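Local coordinates for protein RNA-directed RNA polymerase (Infectious pancreatic necrosis virus, PDB 3ZED) that probably copies the viral RNA genome as an RNA-dependent RNA polymerase, found both free and covalently attached to the genomic RNA, at residues L128-L131 against T132-L136; M445-A448 against P449-V453; T783-R786 against E787-T791. All coordinates share one frame; numbering follows the deposited sequence.

How the interactions relate
From the N terminus, the chain first forms interaction 1, two successive turns of helix 125-137. Interaction 2 follows on helix 438-452 and interaction 3 on helix 781-789, near the end of the modelled chain. Each contact links residues three or four apart along one helix or its end, so none closes a loop; they come in series, without nesting or crossing. Interaction 1 lies on the other side of the chain's centre from the other two, about 54 Å from interaction 2 between centres. Interactions 2 and 3 touch: Thr785 and Leu789 pack on the 445-453 turns, joining the C-terminal region to a helix within the catalytic RdRp range.

Interaction 1: residues L128-L131 against T132-L136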
ATOM      1  N   LEU B 128       3.149 -31.300   8.449  1.00 44.52           N
ATOM      2  CA  LEU B 128       1.941 -32.136   8.350  1.00 43.91           C
ATOM      3  C   LEU B 128       2.166 -33.503   9.013  1.00 47.30           C
ATOM      4  O   LEU B 128       1.254 -34.008   9.694  1.00 45.12           O
ATOM      5  CB  LEU B 128       1.494 -32.319   6.864  1.00 44.43           C
ATOM      6  CG  LEU B 128       0.300 -33.264   6.602  1.00 48.42           C
ATOM      7  CD1 LEU B 128      -0.949 -32.796   7.346  1.00 47.15           C
ATOM      8  CD2 LEU B 128      -0.005 -33.361   5.124  1.00 51.23           C
ATOM      9  N   LYS B 129       3.362 -34.109   8.788  1.00 45.63           N
ATOM     10  CA  LYS B 129       3.743 -35.386   9.410  1.00 47.27           C
ATOM     11  C   LYS B 129       3.784 -35.231  10.936  1.00 49.34           C
ATOM     12  O   LYS B 129       3.199 -36.042  11.655  1.00 49.87           O
ATOM     13  CB  LYS B 129       5.098 -35.886   8.874  1.00 52.47           C
ATOM     14  CG  LYS B 129       5.041 -36.464   7.463  1.00 61.59           C
ATOM     15  CD  LYS B 129       6.403 -36.453   6.784  1.00 70.18           C
ATOM     16  CE  LYS B 129       6.334 -37.064   5.407  1.00 87.45           C
ATOM     17  NZ  LYS B 129       7.480 -36.649   4.561  1.00 96.97           N
ATOM     18  N   GLN B 130       4.408 -34.152  11.420  1.00 45.48           N
ATOM     19  CA  GLN B 130       4.541 -33.846  12.845  1.00 44.72           C
ATOM     20  C   GLN B 130       3.169 -33.621  13.507  1.00 45.73           C
ATOM     21  O   GLN B 130       2.904 -34.189  14.564  1.00 45.40           O
ATOM     22  CB  GLN B 130       5.453 -32.631  13.052  1.00 45.16           C
ATOM     23  CG  GLN B 130       6.916 -32.893  12.688  1.00 57.02           C
ATOM     24  CD  GLN B 130       7.560 -33.987  13.506  1.00 65.63           C
ATOM     25  OE1 GLN B 130       7.359 -34.103  14.713  1.00 55.34           O
ATOM     26  NE2 GLN B 130       8.349 -34.815  12.860  1.00 68.07           N
ATOM     27  N   LEU B 131       2.278 -32.867  12.849  1.00 41.33           N
ATOM     28  CA  LEU B 131       0.918 -32.626  13.341  1.00 39.97           C
ATOM     29  C   LEU B 131       0.174 -33.943  13.520  1.00 45.97           C
ATOM     30  O   LEU B 131      -0.482 -34.134  14.554  1.00 46.09           O
ATOM     31  CB  LEU B 131       0.141 -31.704  12.385  1.00 38.82           C
ATOM     32  CG  LEU B 131       0.579 -30.244  12.306  1.00 42.54           C
ATOM     33  CD1 LEU B 131      -0.010 -29.596  11.084  1.00 41.71           C
ATOM     34  CD2 LEU B 131       0.188 -29.445  13.577  1.00 42.70           C
ATOM     35  N   THR B 132       0.285 -34.867  12.532  1.00 43.62           N
ATOM     36  CA  THR B 132      -0.362 -36.189  12.591  1.00 45.11           C
ATOM     37  C   THR B 132       0.191 -37.022  13.767  1.00 50.14           C
ATOM     38  O   THR B 132      -0.594 -37.659  14.488  1.00 49.02           O
ATOM     39  CB  THR B 132      -0.183 -36.952  11.270  1.00 51.48           C
ATOM     40  OG1 THR B 132      -0.594 -36.118  10.201  1.00 50.37           O
ATOM     41  CG2 THR B 132      -0.963 -38.264  11.243  1.00 53.25           C
ATOM     42  N   PHE B 133       1.525 -37.022  13.953  1.00 47.55           N
ATOM     43  CA  PHE B 133       2.127 -37.768  15.061  1.00 49.72           C
ATOM     44  C   PHE B 133       1.650 -37.236  16.402  1.00 52.02           C
ATOM     45  O   PHE B 133       1.322 -38.026  17.279  1.00 52.39           O
ATOM     46  CB  PHE B 133       3.670 -37.753  15.036  1.00 52.98           C
ATOM     47  CG  PHE B 133       4.276 -38.369  16.296  1.00 56.78           C
ATOM     48  CD1 PHE B 133       4.038 -39.703  16.627  1.00 61.13           C
ATOM     49  CD2 PHE B 133       5.034 -37.597  17.175  1.00 59.56           C
ATOM     50  CE1 PHE B 133       4.580 -40.262  17.790  1.00 63.36           C
ATOM     51  CE2 PHE B 133       5.599 -38.162  18.319  1.00 63.43           C
ATOM     52  CZ  PHE B 133       5.390 -39.497  18.603  1.00 63.01           C
ATOM     53  N   PHE B 134       1.594 -35.911  16.564  1.00 45.90           N
ATOM     54  CA  PHE B 134       1.185 -35.379  17.850  1.00 43.86           C
ATOM     55  C   PHE B 134      -0.323 -35.558  18.064  1.00 45.87           C
ATOM     56  O   PHE B 134      -0.734 -35.684  19.220  1.00 43.71           O
ATOM     57  CB  PHE B 134       1.662 -33.928  18.034  1.00 44.05           C
ATOM     58  CG  PHE B 134       3.151 -33.853  18.331  1.00 46.39           C
ATOM     59  CD1 PHE B 134       3.686 -34.454  19.475  1.00 50.80           C
ATOM     60  CD2 PHE B 134       4.016 -33.173  17.476  1.00 46.88           C
ATOM     61  CE1 PHE B 134       5.063 -34.371  19.755  1.00 51.35           C
ATOM     62  CE2 PHE B 134       5.392 -33.102  17.750  1.00 50.10           C
ATOM     63  CZ  PHE B 134       5.909 -33.702  18.891  1.00 48.71           C
ATOM     64  N   LEU B 135      -1.140 -35.666  16.972  1.00 43.20           N
ATOM     65  CA  LEU B 135      -2.577 -35.930  17.152  1.00 44.58           C
ATOM     66  C   LEU B 135      -2.793 -37.381  17.674  1.00 49.75           C
ATOM     67  O   LEU B 135      -3.754 -37.648  18.419  1.00 48.10           O
ATOM     68  CB  LEU B 135      -3.383 -35.689  15.862  1.00 45.39           C
ATOM     69  CG  LEU B 135      -4.916 -35.869  15.985  1.00 51.61           C
ATOM     70  CD1 LEU B 135      -5.557 -34.634  16.530  1.00 50.58           C
ATOM     71  CD2 LEU B 135      -5.553 -36.227  14.665  1.00 54.53           C
ATOM     72  N   LEU B 136      -1.891 -38.303  17.258  1.00 48.02           N
ATOM     73  CA  LEU B 136      -1.864 -39.704  17.669  1.00 49.97           C
ATOM     74  C   LEU B 136      -1.594 -39.864  19.162  1.00 56.03           C
ATOM     75  O   LEU B 136      -2.000 -40.870  19.742  1.00 56.85           O
ATOM     76  CB  LEU B 136      -0.772 -40.481  16.904  1.00 50.93           C
ATOM     77  CG  LEU B 136      -0.946 -40.718  15.397  1.00 55.52           C
ATOM     78  CD1 LEU B 136       0.305 -41.362  14.821  1.00 56.24           C
ATOM     79  CD2 LEU B 136      -2.189 -41.551  15.085  1.00 57.90           C
TER
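The backbone carbonyl oxygen of Leu128 is gripped twice by one residue, Thr132, a turn further along the helix. Thr132 OG1 donates to Leu128 O at 2.9 Å, and Thr132 N donates to the same oxygen at 3.1 Å. The two donors arrive from opposite faces of the carbonyl plane, so the hydroxyl does not displace the regular helical bond. The hydroxyl is put there by the first torsion of Thr132: OG1 lies beside its own backbone N (chi1 -52°), which turns it back toward the preceding turn. A threonine suits such a place because its hydroxyl can be satisfied by the helix itself, while Thr132 also packs on Leu147 of helix 143-156.

The next backbone bonds continue the ladder, Phe133 N to Lys129 O, Phe134 N to Gln130 O at 2.9 Å, and Leu135 N to Leu131 O. The ring of Phe134 also lies obliquely by Gln130 O, its CD2 3.3 Å from that oxygen. Gln130 and Phe134 run side by side in the same direction, with Gln130 OE1 3.8 Å from Phe134 CE2 and the amide and ring planes 61° apart. The bend of Gln130 at chi2 (-61°) brings its amide alongside the ring. On one face of that ring, over its centre, sits Phe133 CD2.

Beyond the helix, Phe134 meets His633 edge-to-face on helix 625-645, and Leu131 touches Ala630 there and Val150 of helix 143-156. The leucines thus give apolar contacts to the neighbouring helices. With two donors on Leu128 O, this carbonyl is probably more strongly polarised than one bonded by the backbone alone, and the threonine hydroxyl is held in a definite orientation within a partly buried helix.

Interaction 2: residues M445-A448 against P449-V453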
ATOM      1  N   MET B 445      -0.961  17.978  -9.429  1.00 49.41           N
ATOM      2  CA  MET B 445      -2.376  18.157  -9.749  1.00 48.72           C
ATOM      3  C   MET B 445      -2.763  17.824 -11.170  1.00 53.21           C
ATOM      4  O   MET B 445      -3.852  17.304 -11.394  1.00 52.56           O
ATOM      5  CB  MET B 445      -2.825  19.617  -9.471  1.00 51.84           C
ATOM      6  CG  MET B 445      -2.581  20.111  -8.033  1.00 54.55           C
ATOM      7  SD  MET B 445      -3.125  18.995  -6.687  1.00 56.43           S
ATOM      8  CE  MET B 445      -4.874  18.938  -6.984  1.00 52.31           C
ATOM      9  N   ASN B 446      -1.925  18.173 -12.126  1.00 51.38           N
ATOM     10  CA  ASN B 446      -2.317  18.085 -13.519  1.00 51.97           C
ATOM     11  C   ASN B 446      -1.780  16.892 -14.281  1.00 55.72           C
ATOM     12  O   ASN B 446      -2.354  16.572 -15.321  1.00 55.66           O
ATOM     13  CB  ASN B 446      -1.894  19.376 -14.248  1.00 53.48           C
ATOM     14  CG  ASN B 446      -2.412  20.644 -13.611  1.00 63.54           C
ATOM     15  OD1 ASN B 446      -1.668  21.398 -13.013  1.00 58.03           O
ATOM     16  ND2 ASN B 446      -3.691  20.927 -13.753  1.00 58.40           N
ATOM     17  N   VAL B 447      -0.687  16.256 -13.827  1.00 52.37           N
ATOM     18  CA  VAL B 447      -0.114  15.158 -14.618  1.00 51.84           C
ATOM     19  C   VAL B 447      -0.045  13.834 -13.843  1.00 53.58           C
ATOM     20  O   VAL B 447      -0.492  12.817 -14.372  1.00 52.19           O
ATOM     21  CB  VAL B 447       1.284  15.557 -15.184  1.00 56.43           C
ATOM     22  CG1 VAL B 447       1.972  14.394 -15.905  1.00 55.58           C
ATOM     23  CG2 VAL B 447       1.193  16.785 -16.093  1.00 57.81           C
ATOM     24  N   ALA B 448       0.551  13.833 -12.639  1.00 49.92           N
ATOM     25  CA  ALA B 448       0.785  12.624 -11.839  1.00 48.12           C
ATOM     26  C   ALA B 448      -0.434  11.684 -11.735  1.00 50.08           C
ATOM     27  O   ALA B 448      -0.227  10.501 -11.970  1.00 49.34           O
ATOM     28  CB  ALA B 448       1.286  12.980 -10.443  1.00 48.43           C
ATOM     29  N   PRO B 449      -1.687  12.119 -11.438  1.00 45.92           N
ATOM     30  CA  PRO B 449      -2.788  11.148 -11.344  1.00 44.47           C
ATOM     31  C   PRO B 449      -2.980  10.286 -12.600  1.00 49.34           C
ATOM     32  O   PRO B 449      -3.315   9.106 -12.442  1.00 46.75           O
ATOM     33  CB  PRO B 449      -4.010  12.023 -11.061  1.00 46.47           C
ATOM     34  CG  PRO B 449      -3.453  13.225 -10.356  1.00 51.95           C
ATOM     35  CD  PRO B 449      -2.166  13.481 -11.098  1.00 48.46           C
ATOM     36  N   SER B 450      -2.701  10.818 -13.823  1.00 48.12           N
ATOM     37  CA  SER B 450      -2.878  10.048 -15.070  1.00 48.54           C
ATOM     38  C   SER B 450      -1.655   9.219 -15.435  1.00 52.28           C
ATOM     39  O   SER B 450      -1.694   8.448 -16.398  1.00 51.95           O
ATOM     40  CB  SER B 450      -3.274  10.949 -16.233  1.00 51.22           C
ATOM     41  OG  SER B 450      -4.663  11.211 -16.154  1.00 56.62           O
ATOM     42  N   MET B 451      -0.603   9.317 -14.647  1.00 49.89           N
ATOM     43  CA  MET B 451       0.569   8.494 -14.890  1.00 51.09           C
ATOM     44  C   MET B 451       0.408   7.118 -14.240  1.00 50.71           C
ATOM     45  O   MET B 451       1.011   6.158 -14.704  1.00 48.66           O
ATOM     46  CB  MET B 451       1.825   9.192 -14.387  1.00 54.91           C
ATOM     47  CG  MET B 451       2.301  10.283 -15.335  1.00 62.56           C
ATOM     48  SD  MET B 451       3.641  11.160 -14.541  1.00 70.06           S
ATOM     49  CE  MET B 451       5.023  10.227 -15.130  1.00 67.32           C
ATOM     50  N   VAL B 452      -0.399   7.017 -13.171  1.00 47.22           N
ATOM     51  CA  VAL B 452      -0.535   5.750 -12.434  1.00 45.94           C
ATOM     52  C   VAL B 452      -2.017   5.304 -12.304  1.00 48.10           C
ATOM     53  O   VAL B 452      -2.265   4.200 -11.822  1.00 46.96           O
ATOM     54  CB  VAL B 452       0.190   5.790 -11.054  1.00 48.55           C
ATOM     55  CG1 VAL B 452       1.689   6.023 -11.226  1.00 49.42           C
ATOM     56  CG2 VAL B 452      -0.412   6.824 -10.112  1.00 47.72           C
ATOM     57  N   VAL B 453      -2.985   6.134 -12.770  1.00 44.59           N
ATOM     58  CA  VAL B 453      -4.419   5.784 -12.722  1.00 43.97           C
ATOM     59  C   VAL B 453      -5.001   5.856 -14.133  1.00 49.57           C
ATOM     60  O   VAL B 453      -4.881   6.894 -14.805  1.00 49.86           O
ATOM     61  CB  VAL B 453      -5.263   6.624 -11.725  1.00 46.44           C
ATOM     62  CG1 VAL B 453      -6.656   6.018 -11.562  1.00 45.21           C
ATOM     63  CG2 VAL B 453      -4.559   6.799 -10.368  1.00 44.90           C
TER
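Met451 points its CB toward the preceding turn, against Val447 and Ala448, while its tip turns away. CB lies 3.4 Å from Ala448 O, the carbonyl that also accepts from Met451 N. Next, CG stands 3.9 Å from Val447 O and approaches Val447 CG1. The sulfur continues this contact, with Met451 SD 3.9 Å from Val447 CG1, the two side chains running at a slant to each other. The bend at chi3 (91°) turns CE away from Val447; outside this turn the side chain touches Leu297 and Thr328. A flexible thioether suits this buried place, since it can follow the surface of a branched valine.

Pro449 has no N-H to give, and Ser450 N does not make the regular i to i-4 bond either; the helix kinks here. Tighter turns of the 3-10 kind span the break: Ser450 N donates to Val447 O, and Met451 N to Ala448 O at 3.0 Å, each from above the carbonyl plane. The peptide link itself sets Pro449 CD 3.5 Å from Ala448 CB, where a small methyl is easily accommodated.

Ser450 OG bonds Leu782 O at the start of helix 781-789, whose Thr785 also touches Val447. Helix 326-340 meets Ala448 through Leu332, and helix 412-426 flanks Met445 and Val452. The kinked end of helix 438-452 is therefore buried among three helices, just ahead of strand 456-459.

Interaction 3: residues T783-R786 against E787-T791; sequences TETR and EALET
The last turns of helix 781-789, in the C-terminal region of the polymerase, are laced by backbone bonds from Glu787 N to Thr783 O through to Glu790 N to Arg786 O (3.1 Å). Glu790 leaves helical geometry, and Thr791 OG1 donates to Glu787 O at 2.8 Å, a fitting use of a hydroxyl where the helix ends.

The carboxylate of Glu790 lies against the aliphatic part of Arg786, with Arg786 CG 3.3 Å from Glu790 OE2, although Arg786 NE stays 5.0 Å from that oxygen. Bends at chi2 (-129°) and chi3 lay one face of the Arg786 guanidinium over Thr783 CA, offset toward the rim, and Glu790 OE2 has its salt bridge with Lys465. One water donates to both Glu784 OE2 and Glu787 OE1, which may ease the repulsion of two acidic side chains lying 5.8 Å apart at these oxygens. Glu784 OE1 accepts from Val737 N.

On the apolar side, the side chains of Thr785 and Leu789 run side by side in the same direction, with Thr785 CG2 3.9 Å from Leu789 CD1. The methyl and the leucine suit this buried face: both residues touch Ile291, alongside Ala788, and Thr785 also packs on Ser450, so this face of the helix packs on both helix 283-293 and helix 438-452.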
ATOM      1  N   THR B 783      -7.188  14.140 -18.548  1.00 55.44           N
ATOM      2  CA  THR B 783      -7.590  13.585 -19.845  1.00 56.10           C
ATOM      3  C   THR B 783      -6.538  13.954 -20.910  1.00 62.61           C
ATOM      4  O   THR B 783      -6.163  13.101 -21.717  1.00 63.09           O
ATOM      5  CB  THR B 783      -8.986  14.079 -20.225  1.00 60.80           C
ATOM      6  OG1 THR B 783      -9.908  13.596 -19.244  1.00 55.67           O
ATOM      7  CG2 THR B 783      -9.416  13.624 -21.627  1.00 59.25           C
ATOM      8  N   GLU B 784      -6.062  15.217 -20.893  1.00 59.07           N
ATOM      9  CA  GLU B 784      -5.027  15.725 -21.782  1.00 60.34           C
ATOM     10  C   GLU B 784      -3.733  14.900 -21.619  1.00 63.96           C
ATOM     11  O   GLU B 784      -3.146  14.502 -22.624  1.00 65.10           O
ATOM     12  CB  GLU B 784      -4.773  17.221 -21.524  1.00 62.73           C
ATOM     13  CG  GLU B 784      -5.991  18.078 -21.833  1.00 75.32           C
ATOM     14  CD  GLU B 784      -5.753  19.574 -21.848  1.00 90.73           C
ATOM     15  OE1 GLU B 784      -5.706  20.177 -20.752  1.00 80.44           O
ATOM     16  OE2 GLU B 784      -5.662  20.151 -22.956  1.00 82.13           O
ATOM     17  N   THR B 785      -3.339  14.589 -20.367  1.00 58.78           N
ATOM     18  CA  THR B 785      -2.172  13.758 -20.048  1.00 58.02           C
ATOM     19  C   THR B 785      -2.355  12.351 -20.631  1.00 63.29           C
ATOM     20  O   THR B 785      -1.436  11.845 -21.276  1.00 63.82           O
ATOM     21  CB  THR B 785      -1.939  13.702 -18.527  1.00 59.20           C
ATOM     22  OG1 THR B 785      -1.820  15.033 -18.050  1.00 60.70           O
ATOM     23  CG2 THR B 785      -0.684  12.924 -18.146  1.00 55.96           C
ATOM     24  N   ARG B 786      -3.532  11.734 -20.418  1.00 59.78           N
ATOM     25  CA  ARG B 786      -3.827  10.385 -20.902  1.00 59.95           C
ATOM     26  C   ARG B 786      -3.738  10.315 -22.448  1.00 67.09           C
ATOM     27  O   ARG B 786      -3.123   9.380 -22.972  1.00 69.54           O
ATOM     28  CB  ARG B 786      -5.199   9.922 -20.398  1.00 58.61           C
ATOM     29  CG  ARG B 786      -5.492   8.456 -20.664  1.00 70.56           C
ATOM     30  CD  ARG B 786      -6.821   8.245 -21.338  1.00 81.72           C
ATOM     31  NE  ARG B 786      -7.910   8.911 -20.624  1.00 89.33           N
ATOM     32  CZ  ARG B 786      -8.923   9.533 -21.219  1.00108.61           C
ATOM     33  NH1 ARG B 786      -9.004   9.570 -22.549  1.00 92.96           N
ATOM     34  NH2 ARG B 786      -9.864  10.125 -20.493  1.00 96.25           N
ATOM     35  N   GLU B 787      -4.291  11.321 -23.158  1.00 62.82           N
ATOM     36  CA  GLU B 787      -4.242  11.436 -24.627  1.00 64.08           C
ATOM     37  C   GLU B 787      -2.797  11.433 -25.147  1.00 68.92           C
ATOM     38  O   GLU B 787      -2.466  10.660 -26.051  1.00 69.05           O
ATOM     39  CB  GLU B 787      -4.936  12.730 -25.090  1.00 66.78           C
ATOM     40  CG  GLU B 787      -6.447  12.725 -24.941  1.00 76.17           C
ATOM     41  CD  GLU B 787      -7.180  14.016 -25.260  1.00 98.38           C
ATOM     42  OE1 GLU B 787      -6.525  15.058 -25.499  1.00103.71           O
ATOM     43  OE2 GLU B 787      -8.425  13.999 -25.159  1.00 87.84           O
ATOM     44  N   ALA B 788      -1.951  12.307 -24.578  1.00 66.19           N
ATOM     45  CA  ALA B 788      -0.539  12.462 -24.914  1.00 67.33           C
ATOM     46  C   ALA B 788       0.253  11.186 -24.597  1.00 71.54           C
ATOM     47  O   ALA B 788       1.141  10.822 -25.371  1.00 73.71           O
ATOM     48  CB  ALA B 788       0.048  13.647 -24.162  1.00 67.95           C
ATOM     49  N   LEU B 789      -0.078  10.497 -23.480  1.00 64.76           N
ATOM     50  CA  LEU B 789       0.602   9.250 -23.101  1.00 62.71           C
ATOM     51  C   LEU B 789       0.355   8.148 -24.128  1.00 67.48           C
ATOM     52  O   LEU B 789       1.267   7.353 -24.386  1.00 66.93           O
ATOM     53  CB  LEU B 789       0.160   8.765 -21.712  1.00 59.93           C
ATOM     54  CG  LEU B 789       0.684   9.554 -20.525  1.00 62.67           C
ATOM     55  CD1 LEU B 789      -0.100   9.232 -19.264  1.00 60.21           C
ATOM     56  CD2 LEU B 789       2.202   9.390 -20.353  1.00 63.50           C
ATOM     57  N   GLU B 790      -0.860   8.134 -24.731  1.00 65.70           N
ATOM     58  CA  GLU B 790      -1.328   7.160 -25.721  1.00 68.30           C
ATOM     59  C   GLU B 790      -1.211   7.654 -27.179  1.00 80.63           C
ATOM     60  O   GLU B 790      -1.917   7.150 -28.067  1.00 81.54           O
ATOM     61  CB  GLU B 790      -2.785   6.778 -25.426  1.00 68.72           C
ATOM     62  CG  GLU B 790      -2.940   5.895 -24.201  1.00 72.86           C
ATOM     63  CD  GLU B 790      -4.286   5.943 -23.504  1.00 91.46           C
ATOM     64  OE1 GLU B 790      -5.326   6.046 -24.193  1.00 78.09           O
ATOM     65  OE2 GLU B 790      -4.295   5.834 -22.257  1.00 99.81           O
ATOM     66  N   THR B 791      -0.327   8.640 -27.422  1.00 82.11           N
ATOM     67  CA  THR B 791      -0.055   9.182 -28.763  1.00 85.54           C
ATOM     68  C   THR B 791       1.072   8.358 -29.432  1.00 92.54           C
ATOM     69  O   THR B 791       2.044   7.994 -28.759  1.00 91.73           O
ATOM     70  CB  THR B 791       0.298  10.690 -28.659  1.00 97.20           C
ATOM     71  OG1 THR B 791      -0.859  11.400 -28.229  1.00 99.24           O
ATOM     72  CG2 THR B 791       0.760  11.295 -29.977  1.00 98.44           C
TER
HETATM   73  O   HOH W   1      -6.513  18.343 -25.408  1.00 59.87           O